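Local coordinates for long form salivary protein D7L1 (Anopheles stephensi, PDB 3NHI) that binds and sequesters cysteinyl leukotrienes and thromboxane A2 analogues, blunting the host response while the female mosquito feeds on blood, at residues E185-I190 / E237-Y242. Numbering follows the deposited sequence.
Sequences ELKDAI and EAYDYY
I190 sets its CD1 methyl squarely over the ring of Y242, 3.7 Å from the ring centroid and only 8° off the normal, a CH-pi contact that shows how two helices running almost perpendicular (92°) can be joined through aromatic faces. Both branches of the isoleucine take part. With CG1 beside the backbone N (chi1 -66°), the ethyl arm reaches out over the ring, while CG2 drops to the root of the tyrosine, 3.7 Å from Y242 CB, and also faces the methyl of A238. The helices belong to the all-helical odorant-binding-protein (PBP/GOBP) domain in the C-terminal half of D7L1, away from the pocket that holds the bound lipid. Y239, one turn earlier on the same helix as Y242, is used differently. K187 lays the aliphatic part of its side chain obliquely across one face, CG riding 3.6 Å above the ring plane but displaced toward the rim. Because the lysine runs extended beyond CG, CE follows the same ring to its CD2 side, and NZ is carried toward the acidic E237, still 5.5 Å from OE1 and therefore at most a loose electrostatic attraction. L186 approaches Y239 at about a right angle, its CD2 methyl 3.6 Å from CE1, and I190 CG1 lies near the ring plane at an edge. The phenol OH is hydrogen-bonded to the backbone N of G182, which ties the far end of Y239 to the chain just ahead of helix 184-196. One water links the two backbones, donating to K187 O and accepting from Y239 N at 3.0 Å; at the start of helix 238-246, D240 OD2 receives the N-H of the N-cap residue E237.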
loop_
_atom_site.group_PDB
_atom_site.type_symbol
_atom_site.label_atom_id
_atom_site.label_comp_id
_atom_site.label_asym_id
_atom_site.label_seq_id
_atom_site.Cartn_x
_atom_site.Cartn_y
_atom_site.Cartn_z
ATOM N N GLU A 185 -14.236 20.086 3.169
ATOM C CA GLU A 185 -13.687 19.390 2.008
ATOM C C GLU A 185 -12.201 19.079 2.193
ATOM O O GLU A 185 -11.741 17.980 1.870
ATOM C CB GLU A 185 -13.912 20.201 0.726
ATOM C CG GLU A 185 -15.387 20.409 0.323
ATOM C CD GLU A 185 -16.030 21.618 0.981
ATOM O OE1 GLU A 185 -15.365 22.340 1.757
ATOM O OE2 GLU A 185 -17.225 21.834 0.708
ATOM N N LEU A 186 -11.443 20.040 2.701
ATOM C CA LEU A 186 -10.025 19.806 2.949
ATOM C C LEU A 186 -9.825 18.725 4.010
ATOM O O LEU A 186 -8.964 17.847 3.858
ATOM C CB LEU A 186 -9.309 21.105 3.340
ATOM C CG LEU A 186 -7.794 20.997 3.560
ATOM C CD1 LEU A 186 -7.056 20.513 2.310
ATOM C CD2 LEU A 186 -7.267 22.351 3.987
ATOM N N LYS A 187 -10.621 18.768 5.073
ATOM C CA LYS A 187 -10.528 17.745 6.104
ATOM C C LYS A 187 -10.814 16.362 5.521
ATOM O O LYS A 187 -10.115 15.394 5.844
ATOM C CB LYS A 187 -11.466 18.043 7.278
ATOM C CG LYS A 187 -11.095 19.323 8.015
ATOM C CD LYS A 187 -12.046 19.595 9.169
ATOM C CE LYS A 187 -11.624 20.828 9.943
ATOM N NZ LYS A 187 -12.708 21.271 10.875
ATOM N N ASP A 188 -11.824 16.268 4.663
ATOM C CA ASP A 188 -12.150 15.006 4.021
ATOM C C ASP A 188 -11.018 14.523 3.115
ATOM O O ASP A 188 -10.602 13.354 3.194
ATOM C CB ASP A 188 -13.450 15.104 3.227
ATOM C CG ASP A 188 -13.839 13.778 2.624
ATOM O OD1 ASP A 188 -14.298 12.892 3.384
ATOM O OD2 ASP A 188 -13.652 13.595 1.408
ATOM N N ALA A 189 -10.521 15.412 2.253
ATOM C CA ALA A 189 -9.419 15.065 1.372
ATOM C C ALA A 189 -8.224 14.536 2.163
ATOM O O ALA A 189 -7.643 13.503 1.802
ATOM C CB ALA A 189 -9.010 16.261 0.519
ATOM N N ILE A 190 -7.878 15.230 3.245
ATOM C CA ILE A 190 -6.714 14.852 4.035
ATOM C C ILE A 190 -6.912 13.506 4.755
ATOM O O ILE A 190 -5.967 12.712 4.848
ATOM C CB ILE A 190 -6.280 16.003 4.991
ATOM C CG1 ILE A 190 -5.776 17.218 4.191
ATOM C CG2 ILE A 190 -5.189 15.543 5.956
ATOM C CD1 ILE A 190 -4.569 16.959 3.246
ATOM N N GLU A 237 -7.691 13.556 14.419
ATOM C CA GLU A 237 -8.109 13.423 13.023
ATOM C C GLU A 237 -6.917 13.628 12.105
ATOM O O GLU A 237 -5.971 14.345 12.455
ATOM C CB GLU A 237 -9.208 14.428 12.680
ATOM C CG GLU A 237 -10.466 14.224 13.512
ATOM C CD GLU A 237 -11.583 15.206 13.218
ATOM O OE1 GLU A 237 -11.435 16.071 12.325
ATOM O OE2 GLU A 237 -12.626 15.106 13.904
ATOM N N ALA A 238 -6.963 13.001 10.928
ATOM C CA ALA A 238 -5.928 13.203 9.920
ATOM C C ALA A 238 -5.601 14.683 9.725
ATOM O O ALA A 238 -4.432 15.068 9.735
ATOM C CB ALA A 238 -6.342 12.574 8.603
ATOM N N TYR A 239 -6.637 15.509 9.563
ATOM C CA TYR A 239 -6.441 16.944 9.369
ATOM C C TYR A 239 -5.679 17.605 10.507
ATOM O O TYR A 239 -4.846 18.480 10.261
ATOM C CB TYR A 239 -7.772 17.662 9.126
ATOM C CG TYR A 239 -7.572 19.116 8.781
ATOM C CD1 TYR A 239 -7.033 19.487 7.543
ATOM C CD2 TYR A 239 -7.872 20.116 9.700
ATOM C CE1 TYR A 239 -6.830 20.822 7.213
ATOM C CE2 TYR A 239 -7.681 21.450 9.382
ATOM C CZ TYR A 239 -7.151 21.796 8.139
ATOM O OH TYR A 239 -6.940 23.118 7.826
ATOM N N ASP A 240 -5.933 17.165 11.740
ATOM C CA ASP A 240 -5.202 17.700 12.894
ATOM C C ASP A 240 -3.705 17.458 12.786
ATOM O O ASP A 240 -2.907 18.382 12.986
ATOM C CB ASP A 240 -5.747 17.138 14.202
ATOM C CG ASP A 240 -7.219 17.434 14.393
ATOM O OD1 ASP A 240 -7.645 18.575 14.106
ATOM O OD2 ASP A 240 -7.944 16.527 14.840
ATOM N N TYR A 241 -3.318 16.227 12.440
ATOM C CA TYR A 241 -1.900 15.890 12.287
ATOM C C TYR A 241 -1.256 16.642 11.134
ATOM O O TYR A 241 -0.141 17.131 11.249
ATOM C CB TYR A 241 -1.707 14.380 12.120
ATOM C CG TYR A 241 -2.154 13.590 13.327
ATOM C CD1 TYR A 241 -3.211 12.693 13.233
ATOM C CD2 TYR A 241 -1.545 13.775 14.564
ATOM C CE1 TYR A 241 -3.648 11.984 14.345
ATOM C CE2 TYR A 241 -1.959 13.058 15.678
ATOM C CZ TYR A 241 -3.006 12.157 15.560
ATOM O OH TYR A 241 -3.446 11.452 16.661
ATOM N N TYR A 242 -1.987 16.750 10.032
ATOM C CA TYR A 242 -1.546 17.517 8.881
ATOM C C TYR A 242 -1.253 18.982 9.261
ATOM O O TYR A 242 -0.190 19.503 8.923
ATOM C CB TYR A 242 -2.630 17.411 7.811
ATOM C CG TYR A 242 -2.430 18.210 6.548
ATOM C CD1 TYR A 242 -1.432 17.889 5.626
ATOM C CD2 TYR A 242 -3.272 19.278 6.257
ATOM C CE1 TYR A 242 -1.273 18.622 4.461
ATOM C CE2 TYR A 242 -3.125 20.006 5.087
ATOM C CZ TYR A 242 -2.128 19.675 4.195
ATOM O OH TYR A 242 -1.964 20.402 3.033
HETATM O O HOH W 1 -9.279 14.714 8.518
#